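Local coordinates for protein fusolin (Anomala cuprea entomopoxvirus, PDB 4YN1) that forms the crystalline viral spindles that enhance virulence and probably acts as a chitin-directed lytic polysaccharide monooxygenase, at residues A[11-16]-A[29-34]; A[125-130]-A[233-238]; A[74-77]-A[81-84]. All blocks are in the same frame, centred on the assembly; numbering follows the deposited sequence.

Contact 1. Residues A[11-16]-A[29-34]. With EDO (1,2-ethanediol), chain D.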
ATOM      1  N   GLN A  11       0.595  -1.968   4.822  1.00  9.48           N
ATOM      2  CA  GLN A  11       0.601  -1.934   6.292  1.00  9.24           C
ATOM      3  C   GLN A  11      -0.172  -3.096   6.893  1.00 13.26           C
ATOM      4  O   GLN A  11       0.178  -3.557   7.987  1.00 12.05           O
ATOM      5  CB  GLN A  11       0.163  -0.573   6.845  1.00 11.54           C
ATOM      6  CG  GLN A  11      -1.350  -0.366   6.961  1.00 12.37           C
ATOM      7  CD  GLN A  11      -2.076  -0.329   5.664  1.00 13.41           C
ATOM      8  OE1 GLN A  11      -1.493  -0.091   4.596  1.00 10.69           O
ATOM      9  NE2 GLN A  11      -3.386  -0.559   5.729  1.00  9.90           N
ATOM     10  N   ARG A  12      -1.191  -3.579   6.186  1.00 10.31           N
ATOM     11  CA  ARG A  12      -1.990  -4.723   6.622  1.00 10.22           C
ATOM     12  C   ARG A  12      -1.128  -5.995   6.583  1.00 13.47           C
ATOM     13  O   ARG A  12      -1.151  -6.830   7.500  1.00 11.12           O
ATOM     14  CB  ARG A  12      -3.250  -4.873   5.738  1.00 10.32           C
ATOM     15  CG  ARG A  12      -4.041  -6.149   5.977  1.00 15.89           C
ATOM     16  CD  ARG A  12      -4.497  -6.209   7.414  1.00  9.71           C
ATOM     17  NE  ARG A  12      -5.264  -7.407   7.709  1.00 10.99           N
ATOM     18  CZ  ARG A  12      -5.590  -7.811   8.933  1.00 18.95           C
ATOM     19  NH1 ARG A  12      -5.231  -7.103   9.989  1.00 17.13           N
ATOM     20  NH2 ARG A  12      -6.236  -8.960   9.109  1.00 15.92           N
ATOM     21  N   ARG A  13      -0.365  -6.157   5.504  1.00 10.36           N
ATOM     22  CA  ARG A  13       0.565  -7.263   5.398  1.00  9.74           C
ATOM     23  C   ARG A  13       1.555  -7.275   6.576  1.00 13.18           C
ATOM     24  O   ARG A  13       1.804  -8.345   7.158  1.00 12.98           O
ATOM     25  CB  ARG A  13       1.317  -7.212   4.063  1.00  8.45           C
ATOM     26  CG  ARG A  13       2.324  -8.331   3.903  1.00 13.77           C
ATOM     27  CD  ARG A  13       3.028  -8.249   2.547  1.00 12.39           C
ATOM     28  NE  ARG A  13       4.143  -9.180   2.502  1.00 22.45           N
ATOM     29  CZ  ARG A  13       5.363  -8.947   2.991  1.00 33.53           C
ATOM     30  NH1 ARG A  13       5.673  -7.753   3.501  1.00 22.95           N
ATOM     31  NH2 ARG A  13       6.294  -9.888   2.931  1.00 28.39           N
ATOM     32  N   CYS A  14       2.141  -6.138   6.926  1.00 12.33           N
ATOM     33  CA  CYS A  14       3.067  -6.104   8.068  1.00 12.07           C
ATOM     34  C   CYS A  14       2.368  -6.505   9.387  1.00 14.43           C
ATOM     35  O   CYS A  14       2.938  -7.244  10.195  1.00 13.85           O
ATOM     36  CB  CYS A  14       3.710  -4.739   8.200  1.00 13.62           C
ATOM     37  SG  CYS A  14       4.838  -4.319   6.838  1.00 16.54           S
ATOM     38  N   ASN A  15       1.176  -5.975   9.620  1.00 10.43           N
ATOM     39  CA  ASN A  15       0.430  -6.311  10.832  1.00 11.19           C
ATOM     40  C   ASN A  15       0.133  -7.799  10.913  1.00 14.83           C
ATOM     41  O   ASN A  15       0.361  -8.406  11.951  1.00 14.23           O
ATOM     42  CB  ASN A  15      -0.866  -5.492  10.908  1.00 12.65           C
ATOM     43  CG  ASN A  15      -1.463  -5.510  12.314  1.00 28.26           C
ATOM     44  OD1 ASN A  15      -0.776  -5.630  13.317  1.00 34.90           O
ATOM     45  ND2 ASN A  15      -2.713  -5.359  12.438  1.00 22.62           N
ATOM     46  N   VAL A  16      -0.351  -8.385   9.820  1.00 12.29           N
ATOM     47  CA  VAL A  16      -0.696  -9.812   9.740  1.00 13.84           C
ATOM     48  C   VAL A  16       0.484 -10.755  10.036  1.00 17.59           C
ATOM     49  O   VAL A  16       0.306 -11.787  10.688  1.00 17.10           O
ATOM     50  CB  VAL A  16      -1.340 -10.092   8.343  1.00 19.70           C
ATOM     51  CG1 VAL A  16      -1.284 -11.560   7.959  1.00 22.48           C
ATOM     52  CG2 VAL A  16      -2.766  -9.591   8.351  1.00 20.03           C
ATOM     53  N   ILE A  29      10.315  -9.519  13.854  1.00 15.25           N
ATOM     54  CA  ILE A  29       9.522  -9.190  12.650  1.00 14.53           C
ATOM     55  C   ILE A  29      10.158  -9.962  11.502  1.00 18.46           C
ATOM     56  O   ILE A  29      11.323  -9.716  11.186  1.00 16.38           O
ATOM     57  CB  ILE A  29       9.466  -7.670  12.401  1.00 15.37           C
ATOM     58  CG1 ILE A  29       8.720  -6.968  13.566  1.00 14.50           C
ATOM     59  CG2 ILE A  29       8.773  -7.407  11.074  1.00 13.70           C
ATOM     60  CD1 ILE A  29       8.805  -5.467  13.548  1.00 13.42           C
ATOM     61  N   PRO A  30       9.413 -10.865  10.835  1.00 16.81           N
ATOM     62  CA  PRO A  30      10.057 -11.729   9.839  1.00 17.28           C
ATOM     63  C   PRO A  30      10.417 -11.082   8.512  1.00 20.90           C
ATOM     64  O   PRO A  30      11.425 -11.456   7.937  1.00 20.05           O
ATOM     65  CB  PRO A  30       9.086 -12.894   9.698  1.00 18.88           C
ATOM     66  CG  PRO A  30       7.750 -12.324  10.065  1.00 21.91           C
ATOM     67  CD  PRO A  30       8.016 -11.274  11.087  1.00 17.94           C
ATOM     68  N   ASP A  31       9.588 -10.189   7.996  1.00 15.65           N
ATOM     69  CA  ASP A  31       9.876  -9.578   6.702  1.00 14.20           C
ATOM     70  C   ASP A  31      10.870  -8.476   6.862  1.00 15.77           C
ATOM     71  O   ASP A  31      10.644  -7.575   7.659  1.00 13.05           O
ATOM     72  CB  ASP A  31       8.612  -9.032   6.075  1.00 16.58           C
ATOM     73  CG  ASP A  31       8.845  -8.502   4.694  1.00 22.94           C
ATOM     74  OD1 ASP A  31       9.072  -9.326   3.776  1.00 20.78           O
ATOM     75  OD2 ASP A  31       8.740  -7.270   4.509  1.00 25.76           O
ATOM     76  N   PRO A  32      11.939  -8.469   6.037  1.00 15.57           N
ATOM     77  CA  PRO A  32      12.953  -7.406   6.140  1.00 13.98           C
ATOM     78  C   PRO A  32      12.418  -5.986   5.963  1.00 13.73           C
ATOM     79  O   PRO A  32      12.864  -5.077   6.661  1.00 11.76           O
ATOM     80  CB  PRO A  32      13.923  -7.750   4.997  1.00 16.65           C
ATOM     81  CG  PRO A  32      13.799  -9.194   4.852  1.00 20.61           C
ATOM     82  CD  PRO A  32      12.364  -9.510   5.087  1.00 15.56           C
ATOM     83  N   MET A  33      11.454  -5.774   5.059  1.00 11.74           N
ATOM     84  CA  MET A  33      10.963  -4.409   4.846  1.00 10.19           C
ATOM     85  C   MET A  33      10.032  -4.000   5.982  1.00 10.52           C
ATOM     86  O   MET A  33      10.140  -2.883   6.460  1.00 10.69           O
ATOM     87  CB  MET A  33      10.265  -4.253   3.475  1.00 12.04           C
ATOM     88  CG  MET A  33      11.202  -4.279   2.323  1.00 14.10           C
ATOM     89  SD  MET A  33      12.479  -3.031   2.312  1.00 15.32           S
ATOM     90  CE  MET A  33      11.511  -1.518   2.142  1.00 13.01           C
ATOM     91  N   CYS A  34       9.174  -4.903   6.471  1.00 11.37           N
ATOM     92  CA  CYS A  34       8.335  -4.570   7.632  1.00 11.16           C
ATOM     93  C   CYS A  34       9.214  -4.263   8.842  1.00 11.97           C
ATOM     94  O   CYS A  34       8.926  -3.332   9.626  1.00 10.34           O
ATOM     95  CB  CYS A  34       7.350  -5.683   7.957  1.00 12.67           C
ATOM     96  SG  CYS A  34       6.094  -5.948   6.683  1.00 16.20           S
TER
HETATM   97  C1  EDO D 405      12.544  -8.016   0.538  1.00 34.66           C
HETATM   98  O1  EDO D 405      13.272  -7.064   1.253  1.00 35.63           O
HETATM   99  C2  EDO D 405      11.566  -8.752   1.499  1.00 35.48           C
HETATM  100  O2  EDO D 405      10.926  -7.809   2.358  1.00 33.96           O

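Contact 2. Residues A[125-130]-A[233-238]. With EDO (1,2-ethanediol), chain C; EDO (1,2-ethanediol), chain E.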
ATOM      1  N   GLU A 125      -2.579 -13.567 -18.620  1.00 24.40           N
ATOM      2  CA  GLU A 125      -2.815 -14.627 -19.603  1.00 26.72           C
ATOM      3  C   GLU A 125      -2.396 -14.121 -20.992  1.00 27.31           C
ATOM      4  O   GLU A 125      -2.067 -14.926 -21.856  1.00 26.86           O
ATOM      5  CB  GLU A 125      -4.290 -15.034 -19.614  1.00 29.49           C
ATOM      6  CG  GLU A 125      -4.572 -16.201 -20.549  1.00 45.44           C
ATOM      7  CD  GLU A 125      -5.874 -16.930 -20.292  1.00 77.99           C
ATOM      8  OE1 GLU A 125      -6.915 -16.253 -20.135  1.00 82.77           O
ATOM      9  OE2 GLU A 125      -5.855 -18.181 -20.272  1.00 78.18           O
ATOM     10  N   ASN A 126      -2.364 -12.786 -21.181  1.00 21.06           N
ATOM     11  CA  ASN A 126      -2.031 -12.116 -22.435  1.00 19.20           C
ATOM     12  C   ASN A 126      -1.158 -10.881 -22.065  1.00 17.31           C
ATOM     13  O   ASN A 126      -1.628  -9.990 -21.351  1.00 16.28           O
ATOM     14  CB  ASN A 126      -3.371 -11.669 -23.102  1.00 24.02           C
ATOM     15  CG  ASN A 126      -3.280 -10.944 -24.411  1.00 40.97           C
ATOM     16  OD1 ASN A 126      -2.274 -10.349 -24.759  1.00 28.04           O
ATOM     17  ND2 ASN A 126      -4.380 -10.896 -25.147  1.00 45.87           N
ATOM     18  N   ASN A 127       0.042 -10.794 -22.631  1.00 10.71           N
ATOM     19  CA  ASN A 127       0.972  -9.692 -22.333  1.00 10.19           C
ATOM     20  C   ASN A 127       0.718  -8.389 -23.075  1.00 13.76           C
ATOM     21  O   ASN A 127       1.345  -7.384 -22.734  1.00 13.29           O
ATOM     22  CB  ASN A 127       2.402 -10.118 -22.592  1.00 12.79           C
ATOM     23  CG  ASN A 127       2.820 -11.288 -21.779  1.00 22.68           C
ATOM     24  OD1 ASN A 127       2.278 -11.513 -20.715  1.00 14.84           O
ATOM     25  ND2 ASN A 127       3.785 -12.060 -22.262  1.00 11.58           N
ATOM     26  N   PHE A 128      -0.162  -8.401 -24.082  1.00 11.97           N
ATOM     27  CA  PHE A 128      -0.453  -7.216 -24.913  1.00 11.78           C
ATOM     28  C   PHE A 128      -1.618  -6.371 -24.458  1.00 13.91           C
ATOM     29  O   PHE A 128      -1.776  -5.265 -24.935  1.00 14.53           O
ATOM     30  CB  PHE A 128      -0.685  -7.656 -26.351  1.00 13.16           C
ATOM     31  CG  PHE A 128       0.566  -8.205 -26.965  1.00 13.70           C
ATOM     32  CD1 PHE A 128       0.885  -9.553 -26.842  1.00 18.97           C
ATOM     33  CD2 PHE A 128       1.491  -7.360 -27.561  1.00 13.79           C
ATOM     34  CE1 PHE A 128       2.123 -10.033 -27.288  1.00 19.77           C
ATOM     35  CE2 PHE A 128       2.647  -7.872 -28.148  1.00 16.59           C
ATOM     36  CZ  PHE A 128       2.978  -9.194 -27.966  1.00 16.99           C
ATOM     37  N   VAL A 129      -2.403  -6.860 -23.535  1.00 13.13           N
ATOM     38  CA  VAL A 129      -3.546  -6.121 -22.983  1.00 14.53           C
ATOM     39  C   VAL A 129      -3.093  -4.954 -22.126  1.00 13.75           C
ATOM     40  O   VAL A 129      -2.130  -5.102 -21.389  1.00 12.79           O
ATOM     41  CB  VAL A 129      -4.475  -7.099 -22.234  1.00 21.84           C
ATOM     42  CG1 VAL A 129      -3.825  -7.620 -20.990  1.00 23.97           C
ATOM     43  CG2 VAL A 129      -5.800  -6.444 -21.875  1.00 23.93           C
ATOM     44  N   ASN A 130      -3.704  -3.778 -22.282  1.00  9.38           N
ATOM     45  CA  ASN A 130      -3.261  -2.596 -21.553  1.00 10.01           C
ATOM     46  C   ASN A 130      -4.076  -2.236 -20.320  1.00 13.57           C
ATOM     47  O   ASN A 130      -3.683  -1.315 -19.594  1.00 12.13           O
ATOM     48  CB  ASN A 130      -3.075  -1.401 -22.492  1.00 13.59           C
ATOM     49  CG  ASN A 130      -1.645  -1.193 -22.887  1.00 18.72           C
ATOM     50  OD1 ASN A 130      -0.699  -1.931 -22.498  1.00 12.99           O
ATOM     51  ND2 ASN A 130      -1.441  -0.154 -23.645  1.00 15.05           N
ATOM     52  N   PHE A 233       2.875  -7.281 -12.281  1.00 10.14           N
ATOM     53  CA  PHE A 233       2.324  -8.246 -13.196  1.00  9.55           C
ATOM     54  C   PHE A 233       3.397  -9.240 -13.582  1.00 13.84           C
ATOM     55  O   PHE A 233       4.551  -8.864 -13.782  1.00 13.32           O
ATOM     56  CB  PHE A 233       1.772  -7.574 -14.463  1.00 11.07           C
ATOM     57  CG  PHE A 233       0.551  -6.738 -14.225  1.00 11.22           C
ATOM     58  CD1 PHE A 233      -0.642  -7.322 -13.824  1.00 13.66           C
ATOM     59  CD2 PHE A 233       0.585  -5.360 -14.397  1.00 12.87           C
ATOM     60  CE1 PHE A 233      -1.778  -6.545 -13.609  1.00 13.95           C
ATOM     61  CE2 PHE A 233      -0.548  -4.585 -14.161  1.00 15.13           C
ATOM     62  CZ  PHE A 233      -1.723  -5.184 -13.779  1.00 13.99           C
ATOM     63  N   ALA A 234       3.039 -10.511 -13.668  1.00 12.80           N
ATOM     64  CA  ALA A 234       3.958 -11.515 -14.191  1.00 12.90           C
ATOM     65  C   ALA A 234       3.582 -11.765 -15.660  1.00 14.06           C
ATOM     66  O   ALA A 234       2.534 -12.340 -15.967  1.00 12.49           O
ATOM     67  CB  ALA A 234       3.898 -12.815 -13.377  1.00 14.12           C
ATOM     68  N   ASN A 235       4.454 -11.323 -16.575  1.00 11.35           N
ATOM     69  CA  ASN A 235       4.250 -11.517 -18.010  1.00 11.64           C
ATOM     70  C   ASN A 235       4.335 -12.994 -18.300  1.00 14.39           C
ATOM     71  O   ASN A 235       5.139 -13.692 -17.681  1.00 15.69           O
ATOM     72  CB  ASN A 235       5.261 -10.730 -18.835  1.00 14.55           C
ATOM     73  CG  ASN A 235       4.923  -9.254 -18.890  1.00 17.18           C
ATOM     74  OD1 ASN A 235       4.186  -8.789 -19.753  1.00 12.90           O
ATOM     75  ND2 ASN A 235       5.381  -8.496 -17.937  1.00 23.25           N
ATOM     76  N   ARG A 236       3.492 -13.480 -19.185  1.00 13.18           N
ATOM     77  CA  ARG A 236       3.463 -14.900 -19.525  1.00 12.26           C
ATOM     78  C   ARG A 236       4.727 -15.219 -20.335  1.00 15.14           C
ATOM     79  O   ARG A 236       5.063 -14.460 -21.252  1.00 14.33           O
ATOM     80  CB  ARG A 236       2.229 -15.200 -20.365  1.00 16.42           C
ATOM     81  CG  ARG A 236       1.916 -16.653 -20.513  1.00 33.75           C
ATOM     82  CD  ARG A 236       0.556 -16.805 -21.150  1.00 48.63           C
ATOM     83  NE  ARG A 236       0.115 -18.196 -21.146  1.00 61.47           N
ATOM     84  CZ  ARG A 236      -1.040 -18.625 -21.644  1.00 74.64           C
ATOM     85  NH1 ARG A 236      -1.893 -17.769 -22.200  1.00 50.75           N
ATOM     86  NH2 ARG A 236      -1.353 -19.913 -21.593  1.00 70.34           N
ATOM     87  N   PRO A 237       5.408 -16.326 -20.026  1.00 14.54           N
ATOM     88  CA  PRO A 237       6.620 -16.685 -20.788  1.00 15.32           C
ATOM     89  C   PRO A 237       6.317 -17.281 -22.149  1.00 19.27           C
ATOM     90  O   PRO A 237       5.178 -17.630 -22.472  1.00 16.79           O
ATOM     91  CB  PRO A 237       7.320 -17.701 -19.880  1.00 18.13           C
ATOM     92  CG  PRO A 237       6.197 -18.368 -19.148  1.00 23.05           C
ATOM     93  CD  PRO A 237       5.138 -17.302 -18.941  1.00 17.42           C
ATOM     94  N   GLY A 238       7.357 -17.354 -22.973  1.00 16.66           N
ATOM     95  CA  GLY A 238       7.278 -17.939 -24.299  1.00 16.22           C
ATOM     96  C   GLY A 238       7.133 -16.929 -25.408  1.00 19.99           C
ATOM     97  O   GLY A 238       7.141 -15.718 -25.158  1.00 17.46           O
TER
HETATM   98  C1  EDO C 404       7.566  -8.179 -14.452  1.00 37.29           C
HETATM   99  O1  EDO C 404       6.509  -7.420 -15.005  1.00 36.53           O
HETATM  100  C2  EDO C 404       8.071  -9.202 -15.505  1.00 37.16           C
HETATM  101  O2  EDO C 404       7.006 -10.065 -15.916  1.00 28.36           O
HETATM  102  C1  EDO E 406      -5.051  -9.897 -18.736  1.00 42.08           C
HETATM  103  O1  EDO E 406      -3.843 -10.306 -19.378  1.00 40.92           O
HETATM  104  C2  EDO E 406      -5.117 -10.425 -17.294  1.00 42.90           C
HETATM  105  O2  EDO E 406      -4.686 -11.771 -17.291  1.00 43.64           O

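Contact 3. Residues A[74-77]-A[81-84]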
ATOM      1  N   GLY A  74     -11.440  17.844   6.401  1.00 20.14           N
ATOM      2  CA  GLY A  74     -12.392  18.929   6.607  1.00 20.18           C
ATOM      3  C   GLY A  74     -13.378  18.967   5.463  1.00 23.83           C
ATOM      4  O   GLY A  74     -13.422  18.044   4.647  1.00 21.97           O
ATOM      5  N   PRO A  75     -14.229  20.010   5.384  1.00 21.66           N
ATOM      6  CA  PRO A  75     -15.269  20.029   4.352  1.00 21.78           C
ATOM      7  C   PRO A  75     -14.841  20.168   2.896  1.00 21.99           C
ATOM      8  O   PRO A  75     -15.646  19.873   2.043  1.00 20.76           O
ATOM      9  CB  PRO A  75     -16.202  21.183   4.809  1.00 24.73           C
ATOM     10  CG  PRO A  75     -15.384  22.033   5.599  1.00 27.80           C
ATOM     11  CD  PRO A  75     -14.337  21.175   6.276  1.00 23.79           C
ATOM     12  N   ASN A  76     -13.584  20.507   2.608  1.00 20.62           N
ATOM     13  CA  ASN A  76     -13.079  20.620   1.235  1.00 21.32           C
ATOM     14  C   ASN A  76     -12.571  19.262   0.654  1.00 23.45           C
ATOM     15  O   ASN A  76     -11.860  19.271  -0.351  1.00 21.49           O
ATOM     16  CB  ASN A  76     -11.926  21.625   1.217  1.00 25.69           C
ATOM     17  CG  ASN A  76     -12.310  23.002   1.692  1.00 42.69           C
ATOM     18  OD1 ASN A  76     -13.401  23.478   1.399  1.00 33.57           O
ATOM     19  ND2 ASN A  76     -11.406  23.692   2.382  1.00 38.38           N
ATOM     20  N   PHE A  77     -12.901  18.125   1.299  1.00 18.71           N
ATOM     21  CA  PHE A  77     -12.446  16.783   0.900  1.00 15.66           C
ATOM     22  C   PHE A  77     -12.602  16.403  -0.580  1.00 18.99           C
ATOM     23  O   PHE A  77     -11.842  15.558  -1.048  1.00 17.46           O
ATOM     24  CB  PHE A  77     -13.125  15.689   1.781  1.00 15.92           C
ATOM     25  CG  PHE A  77     -14.624  15.618   1.665  1.00 16.00           C
ATOM     26  CD1 PHE A  77     -15.226  14.880   0.660  1.00 15.76           C
ATOM     27  CD2 PHE A  77     -15.435  16.238   2.600  1.00 18.11           C
ATOM     28  CE1 PHE A  77     -16.615  14.869   0.524  1.00 18.36           C
ATOM     29  CE2 PHE A  77     -16.819  16.213   2.472  1.00 17.93           C
ATOM     30  CZ  PHE A  77     -17.395  15.558   1.421  1.00 16.56           C
ATOM     31  N   CYS A  81      -6.903  18.891  -5.097  1.00 20.79           N
ATOM     32  CA  CYS A  81      -5.819  19.865  -4.878  1.00 21.43           C
ATOM     33  C   CYS A  81      -5.651  20.196  -3.405  1.00 21.00           C
ATOM     34  O   CYS A  81      -4.527  20.313  -2.925  1.00 19.45           O
ATOM     35  CB  CYS A  81      -6.060  21.123  -5.701  1.00 24.15           C
ATOM     36  SG  CYS A  81      -6.091  20.808  -7.471  1.00 29.36           S
ATOM     37  N   TRP A  82      -6.764  20.297  -2.669  1.00 18.44           N
ATOM     38  CA  TRP A  82      -6.756  20.510  -1.225  1.00 17.41           C
ATOM     39  C   TRP A  82      -6.096  19.284  -0.532  1.00 17.41           C
ATOM     40  O   TRP A  82      -5.258  19.445   0.349  1.00 17.23           O
ATOM     41  CB  TRP A  82      -8.193  20.714  -0.688  1.00 17.33           C
ATOM     42  CG  TRP A  82      -8.267  20.778   0.806  1.00 20.26           C
ATOM     43  CD1 TRP A  82      -8.714  19.808   1.649  1.00 22.75           C
ATOM     44  CD2 TRP A  82      -7.827  21.858   1.637  1.00 22.41           C
ATOM     45  NE1 TRP A  82      -8.590  20.216   2.952  1.00 22.79           N
ATOM     46  CE2 TRP A  82      -8.035  21.467   2.977  1.00 26.16           C
ATOM     47  CE3 TRP A  82      -7.341  23.153   1.377  1.00 26.35           C
ATOM     48  CZ2 TRP A  82      -7.771  22.320   4.054  1.00 27.10           C
ATOM     49  CZ3 TRP A  82      -7.098  24.003   2.448  1.00 28.82           C
ATOM     50  CH2 TRP A  82      -7.277  23.571   3.767  1.00 29.32           C
ATOM     51  N   ILE A  83      -6.448  18.087  -0.958  1.00 15.91           N
ATOM     52  CA  ILE A  83      -5.867  16.846  -0.376  1.00 15.64           C
ATOM     53  C   ILE A  83      -4.344  16.807  -0.590  1.00 19.11           C
ATOM     54  O   ILE A  83      -3.564  16.666   0.357  1.00 17.53           O
ATOM     55  CB  ILE A  83      -6.566  15.609  -0.993  1.00 18.17           C
ATOM     56  CG1 ILE A  83      -8.080  15.575  -0.615  1.00 19.34           C
ATOM     57  CG2 ILE A  83      -5.845  14.279  -0.639  1.00 18.59           C
ATOM     58  CD1 ILE A  83      -8.402  15.590   0.814  1.00 18.55           C
ATOM     59  N   LYS A  84      -3.946  16.979  -1.839  1.00 19.72           N
ATOM     60  CA  LYS A  84      -2.539  16.941  -2.256  1.00 20.65           C
ATOM     61  C   LYS A  84      -1.671  17.938  -1.553  1.00 28.11           C
ATOM     62  O   LYS A  84      -0.511  17.646  -1.296  1.00 27.51           O
ATOM     63  CB  LYS A  84      -2.430  17.225  -3.751  1.00 22.58           C
ATOM     64  CG  LYS A  84      -2.971  16.145  -4.651  1.00 26.02           C
ATOM     65  CD  LYS A  84      -2.636  16.473  -6.102  1.00 33.92           C
ATOM     66  CE  LYS A  84      -3.358  15.551  -7.030  1.00 42.25           C
ATOM     67  NZ  LYS A  84      -2.987  15.775  -8.465  1.00 34.67           N
TER

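Contact 1. Residues A[11-16]-A[29-34]
A disulfide reinforced by a salt bridge ties helix 10-17 to the first turn of helix 32-47, in a largely buried contact of the helical region that precedes most of the strands of this monooxygenase-like domain. Cys14 SG and Cys34 SG are joined at 2.1 Å, with a torsion of -82° about the S-S bond that gives the bridge a left-handed twist close to the relaxed value. Beside the bridge, Arg13 runs out extended from CG to NE, its CG placed trans to the backbone N (chi1 179°), and delivers its guanidinium to the carboxylate of Asp31. Arg13 NH2 donates to Asp31 OD1 at 3.0 Å along a nearly straight line, while Arg13 NH1 makes a weak second bond to Asp31 OD2 at 3.3 Å. The carboxylate lies at the guanidinium edge, yet the two planes stand 82° apart, and NH2 meets OD1 from above the carboxylate plane; the pair is therefore not the coplanar, side-on kind.

Asp31 is also the N-cap of helix 32-47. Its OD2 accepts from Cys34 N at 3.1 Å, on the anti side, with a weaker bond from Met33 N. One carboxylate thus serves both an arginine and a helix start, which probably favours its charged form. An ethanediol, probably from the crystallisation liquor, adds a bond to Asp31 OD1 through its O2 at 2.8 Å.

Around this joint, the Arg13 side chain touches Pro118, Arg12 forms a salt bridge with Asp66, and Gln11 and Arg12 pack on Tyr3 of strand 2-6, linking helix 10-17 to the four-stranded antiparallel sheet.

Contact 2. Residues A[125-130]-A[233-238]
Asn127 and Arg236 carry this surface contact, which joins the loop between strands 120-123 and 131-140 to the chain leaving strand 223-234. Hydrogen bonds from a side-chain amide to backbone come first. Asn127 OD1 accepts from Arg236 N at 2.8 Å, and Asn127 ND2 donates to Arg236 O at 2.9 Å, with the acceptor in the amide plane. A single carboxamide therefore reads both polar backbone groups of one residue, which fixes which end of the amide faces which way. The Asn127 torsion, CG trans to the carbonyl carbon at chi1 -59°, sends the amide across. Asn235 OD1, an acceptor 3.5 Å from Asn127 OD1 and not bonded to it, has its hydrogen bond with Tyr204 OH.

A side chain also answers in the other direction: extended Arg236 donates NH1 to Glu125 O at 2.9 Å, in the carbonyl plane on a lone pair, the oxygen slightly tilted from the guanidinium plane.

Charge plays a looser part. Glu125 and Arg236 lie side by side, but Glu125 OE2 stays 4.4 Å from Arg236 NH1 and well out of the guanidinium plane, so no salt bridge forms.

Each of the three hydrogen bonds between the segments has a backbone partner, so the match depends on backbone groups and amide orientation more than on charge, which probably adds only a mild attraction.

Contact 3. Residues A[74-77]-A[81-84]
Two first torsions set up the meeting of Asn76 with Trp82: the indole swings trans to its own backbone N (chi1 173°), while the Asn76 amide carbon sits beside its backbone N. Together they lay the Asn76 side chain over one face of the indole. Asn76 CB approaches closest, 3.7 Å from Trp82 CD1, and forms a CH-pi contact 3.8 Å from the centroid of the five-membered ring, only 15° off its normal. Farther along the same side chain, Asn76 ND2 stands 3.9 Å above the indole plane, over its centre. The amide is turned 80° against the ring, so it stands upright on the indole and does not stack flat upon it.

The second pairing is backbone against aliphatic side chain. Ile83 brings CG1 to 3.8 Å from Phe77 O, and CD1 follows at 3.9 Å. That carbonyl finds its polar partner in Arg214 of strand 209-217, which Ile83 also touches. Likewise, the indole N-H of Trp82 donates to Ala73 O, pinning the ring against the chain just before Gly74.

No hydrogen bond crosses between the segments 74-77 and 81-84. The loop leading into helix 80-87 thus meets that helix through van der Waals and CH-pi contact, while the indole N-H and the Phe77 carbonyl find their hydrogen bonds at Ala73 and Arg214, outside the two segments.

Three ways of joining chain segments are spread over one chain without touching one another. Contacts 1 and 3 lie on opposite sides of the chain's centre, their own centres 30 Å apart, whereas contacts 2 and 3 are the most widely separated pair, at 38 Å between centres. Contact 1 is the buried one, bonded covalently; contact 2 sits at the surface; contact 3 is partly buried. Along the chain they follow in series, contact 1, then 3, then 2. Contact 3 lies near a bound glycan: the Phe77 side chain is about 7 Å from an N-acetylglucosamine, and the glycan site includes Arg78, Asp79 and Ile80, which connect its two segments.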